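Local coordinates for protein carboxynorspermidine decarboxylase (PDB 3N29) that probably catalyses the pyridoxal-phosphate-dependent decarboxylation of carboxynorspermidine to norspermidine, as a dimeric beta/alpha-barrel-fold decarboxylase, at residues A[275-288]-A[364-377]. Sequence-based numbering, arbitrary orientation.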
loop_
_atom_site.group_PDB
_atom_site.type_symbol
_atom_site.label_atom_id
_atom_site.label_comp_id
_atom_site.label_asym_id
_atom_site.label_seq_id
_atom_site.Cartn_x
_atom_site.Cartn_y
_atom_site.Cartn_z
ATOM N N GLY A 275 2.099 -6.316 -18.889
ATOM C CA GLY A 275 3.134 -5.495 -18.309
ATOM C C GLY A 275 4.464 -6.147 -18.018
ATOM O O GLY A 275 5.370 -5.500 -17.622
ATOM N N TRP A 276 4.563 -7.433 -18.264
ATOM C CA TRP A 276 5.690 -8.229 -17.877
ATOM C C TRP A 276 6.960 -7.763 -18.562
ATOM O O TRP A 276 7.069 -7.800 -19.754
ATOM C CB TRP A 276 5.423 -9.723 -18.200
ATOM C CG TRP A 276 6.555 -10.620 -17.918
ATOM C CD1 TRP A 276 7.426 -11.125 -18.807
ATOM C CD2 TRP A 276 6.969 -11.096 -16.653
ATOM N NE1 TRP A 276 8.356 -11.872 -18.193
ATOM C CE2 TRP A 276 8.091 -11.880 -16.858
ATOM C CE3 TRP A 276 6.506 -10.920 -15.356
ATOM C CZ2 TRP A 276 8.754 -12.489 -15.821
ATOM C CZ3 TRP A 276 7.154 -11.530 -14.342
ATOM C CH2 TRP A 276 8.263 -12.309 -14.576
ATOM N N GLN A 277 7.920 -7.376 -17.745
ATOM C CA GLN A 277 9.204 -6.914 -18.198
ATOM C C GLN A 277 9.096 -5.770 -19.227
ATOM O O GLN A 277 9.826 -5.728 -20.158
ATOM C CB GLN A 277 10.068 -8.066 -18.694
ATOM C CG GLN A 277 10.306 -9.069 -17.638
ATOM C CD GLN A 277 11.253 -10.168 -17.979
ATOM O OE1 GLN A 277 11.558 -10.415 -19.111
ATOM N NE2 GLN A 277 11.699 -10.855 -16.969
ATOM N N THR A 278 8.154 -4.880 -19.032
ATOM C CA THR A 278 8.042 -3.698 -19.859
ATOM C C THR A 278 8.751 -2.456 -19.325
ATOM O O THR A 278 8.831 -1.499 -19.988
ATOM C CB THR A 278 6.574 -3.340 -20.145
ATOM O OG1 THR A 278 5.899 -3.016 -18.947
ATOM C CG2 THR A 278 5.888 -4.468 -20.797
ATOM N N GLY A 279 9.190 -2.457 -18.087
ATOM C CA GLY A 279 9.771 -1.257 -17.529
ATOM C C GLY A 279 10.390 -1.367 -16.158
ATOM O O GLY A 279 10.211 -2.337 -15.502
ATOM N N ASN A 280 11.051 -0.311 -15.732
ATOM C CA ASN A 280 11.777 -0.284 -14.487
ATOM C C ASN A 280 11.491 0.896 -13.608
ATOM O O ASN A 280 10.988 1.842 -14.062
ATOM C CB ASN A 280 13.272 -0.369 -14.772
ATOM C CG ASN A 280 13.604 -1.451 -15.764
ATOM O OD1 ASN A 280 13.115 -2.522 -15.672
ATOM N ND2 ASN A 280 14.445 -1.148 -16.699
ATOM N N LEU A 281 11.804 0.791 -12.326
ATOM C CA LEU A 281 11.765 1.887 -11.489
ATOM C C LEU A 281 13.183 2.398 -11.241
ATOM O O LEU A 281 14.051 1.636 -10.749
ATOM C CB LEU A 281 11.073 1.498 -10.185
ATOM C CG LEU A 281 11.149 2.428 -8.979
ATOM C CD1 LEU A 281 10.500 3.739 -9.270
ATOM C CD2 LEU A 281 10.566 1.744 -7.671
ATOM N N VAL A 282 13.436 3.689 -11.555
ATOM C CA VAL A 282 14.737 4.278 -11.528
ATOM C C VAL A 282 14.849 5.214 -10.364
ATOM O O VAL A 282 13.967 6.065 -10.183
ATOM C CB VAL A 282 15.040 5.043 -12.854
ATOM C CG1 VAL A 282 16.490 5.600 -12.736
ATOM C CG2 VAL A 282 14.847 4.074 -14.021
ATOM N N ALA A 283 15.873 5.067 -9.544
ATOM C CA ALA A 283 16.012 5.856 -8.323
ATOM C C ALA A 283 17.433 6.320 -8.286
ATOM O O ALA A 283 18.286 5.799 -9.043
ATOM C CB ALA A 283 15.703 4.937 -7.109
ATOM N N SER A 284 17.729 7.301 -7.465
ATOM C CA SER A 284 19.087 7.725 -7.264
ATOM C C SER A 284 19.588 7.372 -5.860
ATOM O O SER A 284 18.807 7.420 -4.902
ATOM C CB SER A 284 19.154 9.290 -7.399
ATOM O OG SER A 284 18.840 9.672 -8.768
ATOM N N VAL A 285 20.880 7.109 -5.770
ATOM C CA VAL A 285 21.631 7.160 -4.505
ATOM C C VAL A 285 21.724 8.570 -3.957
ATOM O O VAL A 285 22.419 9.392 -4.504
ATOM C CB VAL A 285 23.018 6.479 -4.650
ATOM C CG1 VAL A 285 23.754 6.417 -3.280
ATOM C CG2 VAL A 285 22.888 5.064 -5.389
ATOM N N VAL A 286 21.060 8.835 -2.836
ATOM C CA VAL A 286 21.110 10.077 -2.170
ATOM C C VAL A 286 22.218 10.149 -1.130
ATOM O O VAL A 286 22.837 11.181 -0.939
ATOM C CB VAL A 286 19.761 10.409 -1.523
ATOM C CG1 VAL A 286 19.791 11.798 -0.804
ATOM C CG2 VAL A 286 18.649 10.346 -2.649
ATOM N N ASP A 287 22.453 9.056 -0.441
ATOM C CA ASP A 287 23.518 8.995 0.563
ATOM C C ASP A 287 24.051 7.585 0.663
ATOM O O ASP A 287 23.370 6.672 0.319
ATOM C CB ASP A 287 22.999 9.456 1.921
ATOM C CG ASP A 287 24.127 9.952 2.899
ATOM O OD1 ASP A 287 25.257 10.209 2.473
ATOM O OD2 ASP A 287 23.821 10.054 4.072
ATOM N N ILE A 288 25.280 7.447 1.114
ATOM C CA ILE A 288 25.881 6.173 1.382
ATOM C C ILE A 288 26.490 6.206 2.794
ATOM O O ILE A 288 27.250 7.060 3.120
ATOM C CB ILE A 288 26.940 5.828 0.357
ATOM C CG1 ILE A 288 26.348 5.744 -1.038
ATOM C CG2 ILE A 288 27.563 4.550 0.678
ATOM C CD1 ILE A 288 27.304 5.366 -2.013
ATOM N N LEU A 364 29.471 2.197 -5.691
ATOM C CA LEU A 364 28.448 3.194 -5.917
ATOM C C LEU A 364 28.909 4.561 -5.469
ATOM O O LEU A 364 29.746 4.703 -4.565
ATOM C CB LEU A 364 27.165 2.804 -5.154
ATOM C CG LEU A 364 26.456 1.537 -5.613
ATOM C CD1 LEU A 364 25.229 1.225 -4.682
ATOM C CD2 LEU A 364 26.148 1.776 -7.120
ATOM N N LYS A 365 28.330 5.590 -6.084
ATOM C CA LYS A 365 28.569 6.938 -5.644
ATOM C C LYS A 365 27.231 7.650 -5.497
ATOM O O LYS A 365 26.274 7.348 -6.218
ATOM C CB LYS A 365 29.380 7.715 -6.683
ATOM C CG LYS A 365 30.704 7.081 -7.066
ATOM C CD LYS A 365 31.452 7.940 -8.058
ATOM C CE LYS A 365 32.263 7.079 -9.036
ATOM N NZ LYS A 365 31.470 6.614 -10.223
ATOM N N ILE A 366 27.224 8.663 -4.638
ATOM C CA ILE A 366 26.077 9.531 -4.541
ATOM C C ILE A 366 25.760 10.083 -5.932
ATOM O O ILE A 366 26.643 10.544 -6.636
ATOM C CB ILE A 366 26.288 10.662 -3.513
ATOM C CG1 ILE A 366 26.328 10.018 -2.097
ATOM C CG2 ILE A 366 25.212 11.725 -3.704
ATOM C CD1 ILE A 366 26.760 10.918 -0.900
ATOM N N GLY A 367 24.517 9.967 -6.340
ATOM C CA GLY A 367 24.075 10.461 -7.613
ATOM C C GLY A 367 23.919 9.348 -8.629
ATOM O O GLY A 367 23.213 9.516 -9.633
ATOM N N ASP A 368 24.558 8.212 -8.389
ATOM C CA ASP A 368 24.323 7.065 -9.252
ATOM C C ASP A 368 22.839 6.645 -9.338
ATOM O O ASP A 368 22.050 6.815 -8.404
ATOM C CB ASP A 368 25.143 5.862 -8.835
ATOM C CG ASP A 368 26.615 5.995 -9.120
ATOM O OD1 ASP A 368 27.036 6.971 -9.764
ATOM O OD2 ASP A 368 27.362 5.131 -8.595
ATOM N N LYS A 369 22.461 6.099 -10.492
ATOM C CA LYS A 369 21.091 5.667 -10.710
ATOM C C LYS A 369 21.069 4.142 -10.445
ATOM O O LYS A 369 21.937 3.384 -10.992
ATOM C CB LYS A 369 20.668 5.933 -12.131
ATOM C CG LYS A 369 20.763 7.389 -12.583
ATOM C CD LYS A 369 19.572 8.156 -12.131
ATOM C CE LYS A 369 19.304 9.349 -12.974
ATOM N NZ LYS A 369 20.411 10.333 -12.892
ATOM N N ILE A 370 20.087 3.711 -9.651
ATOM C CA ILE A 370 19.768 2.283 -9.374
ATOM C C ILE A 370 18.471 1.945 -10.110
ATOM O O ILE A 370 17.433 2.675 -9.999
ATOM C CB ILE A 370 19.559 2.045 -7.936
ATOM C CG1 ILE A 370 20.786 2.529 -7.125
ATOM C CG2 ILE A 370 19.112 0.611 -7.679
ATOM C CD1 ILE A 370 22.018 1.550 -7.310
ATOM N N VAL A 371 18.529 0.915 -10.942
ATOM C CA VAL A 371 17.418 0.552 -11.817
ATOM C C VAL A 371 16.819 -0.774 -11.306
ATOM O O VAL A 371 17.435 -1.870 -11.413
ATOM C CB VAL A 371 17.894 0.450 -13.291
ATOM C CG1 VAL A 371 16.742 0.024 -14.253
ATOM C CG2 VAL A 371 18.543 1.775 -13.703
ATOM N N PHE A 372 15.657 -0.686 -10.689
ATOM C CA PHE A 372 14.899 -1.853 -10.229
ATOM C C PHE A 372 14.103 -2.418 -11.428
ATOM O O PHE A 372 13.222 -1.744 -12.042
ATOM C CB PHE A 372 13.968 -1.490 -9.066
ATOM C CG PHE A 372 14.696 -1.139 -7.803
ATOM C CD1 PHE A 372 15.252 -2.125 -7.033
ATOM C CD2 PHE A 372 14.875 0.159 -7.452
ATOM C CE1 PHE A 372 15.981 -1.758 -5.839
ATOM C CE2 PHE A 372 15.619 0.542 -6.326
ATOM C CZ PHE A 372 16.151 -0.435 -5.519
ATOM N N LEU A 373 14.388 -3.676 -11.717
ATOM C CA LEU A 373 13.890 -4.312 -12.966
ATOM C C LEU A 373 12.433 -4.768 -12.817
ATOM O O LEU A 373 12.050 -5.317 -11.758
ATOM C CB LEU A 373 14.790 -5.517 -13.339
ATOM C CG LEU A 373 16.235 -5.127 -13.685
ATOM C CD1 LEU A 373 17.056 -6.439 -14.023
ATOM C CD2 LEU A 373 16.306 -4.161 -14.885
ATOM N N ASP A 374 11.640 -4.584 -13.879
ATOM C CA ASP A 374 10.294 -5.172 -13.986
ATOM C C ASP A 374 9.366 -4.664 -12.942
ATOM O O ASP A 374 8.832 -5.427 -12.102
ATOM C CB ASP A 374 10.351 -6.697 -13.957
ATOM C CG ASP A 374 9.021 -7.335 -14.315
ATOM O OD1 ASP A 374 8.221 -6.673 -15.054
ATOM O OD2 ASP A 374 8.811 -8.528 -13.901
ATOM N N GLN A 375 9.156 -3.362 -12.971
ATOM C CA GLN A 375 8.384 -2.676 -11.976
ATOM C C GLN A 375 7.183 -1.871 -12.500
ATOM O O GLN A 375 6.789 -0.880 -11.869
ATOM C CB GLN A 375 9.299 -1.792 -11.128
ATOM C CG GLN A 375 10.369 -2.566 -10.303
ATOM C CD GLN A 375 9.801 -3.467 -9.295
ATOM O OE1 GLN A 375 10.353 -4.545 -9.005
ATOM N NE2 GLN A 375 8.657 -3.134 -8.836
ATOM N N ILE A 376 6.586 -2.292 -13.586
ATOM C CA ILE A 376 5.420 -1.598 -14.095
ATOM C C ILE A 376 4.116 -2.281 -13.703
ATOM O O ILE A 376 3.114 -1.602 -13.600
ATOM C CB ILE A 376 5.452 -1.332 -15.660
ATOM C CG1 ILE A 376 6.792 -0.732 -16.049
ATOM C CG2 ILE A 376 4.295 -0.399 -16.028
ATOM C CD1 ILE A 376 7.099 0.693 -15.488
ATOM N N HIS A 377 4.117 -3.603 -13.479
ATOM C CA HIS A 377 2.847 -4.341 -13.157
ATOM C C HIS A 377 2.771 -4.554 -11.652
ATOM O O HIS A 377 3.818 -4.721 -11.023
ATOM C CB HIS A 377 2.802 -5.662 -13.926
ATOM C CG HIS A 377 3.866 -6.654 -13.531
ATOM N ND1 HIS A 377 5.092 -6.740 -14.145
ATOM C CD2 HIS A 377 3.848 -7.641 -12.597
ATOM C CE1 HIS A 377 5.788 -7.731 -13.604
ATOM N NE2 HIS A 377 5.066 -8.259 -12.629
HETATM O O HOH W 1 7.237 -4.309 -15.712
HETATM O O HOH W 2 11.054 -10.288 -14.141
HETATM O O HOH W 3 21.046 10.743 -10.256
#
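An antiparallel strand pair in the C-terminal sheet domain joins Leu-281 to Phe-372 and Ala-283 to Ile-370, two hydrogen-bonded pairs that alternate with the non-hydrogen-bonded pairs Val-282–Val-371 and Ser-284–Lys-369. The N-to-C directions of segments 279-288 and 369-372 make 149°, antiparallel with a twist. Beyond the pairing proper, Val-285 N donates to Asp-368 O and Val-285 O accepts from Gly-367 N, tying the strand to the type II beta turn 365-368. Asp-368 OD2 braces that turn by taking the N-H of Lys-365 from above its carboxylate plane. On the face shared by Ala-283 and Phe-372, the side chain of Val-285 sends CG2 to 3.7 Å from Ile-370 CG1, while on the other face a water joins Ser-284 OG, Gly-367 O and Lys-369 NZ; Ser-284 OG also hydrogen-bonds Thr-44 OG1, and Lys-369 NZ Glu-40 O.

Beyond Phe-372 the regular pairing ends; Gln-375 N still donates to Gly-279 O, and side chains supply the other bonds. Asn-280, with CG anti to its carbonyl carbon (chi1 -47°), lies alongside Leu-373; Asp-374 N donates to Asn-280 OD1 at 3.1 Å, lying in the plane of that side-chain carbonyl. Ile-376 CG1 presses on Gly-279 CA at 3.4 Å, a tight fit. Such domains accompany the beta/alpha barrel in this decarboxylase family, and here helix 272-275 leads from the barrel into strand 279-290 through the type II beta turn 275-278. Asp-374 fastens this turn: its OD1 accepts Gln-277 N at 2.8 Å from above the carboxylate plane, and a water donates to both OD1 and Gly-275 O while accepting from Ile-376 N. Its OD2 sits over one face of the Trp-276 ring, 3.5 Å from CZ3, the two planes 81° apart. A second water, which accepts from Gln-277 NE2, donates to Asp-374 OD2.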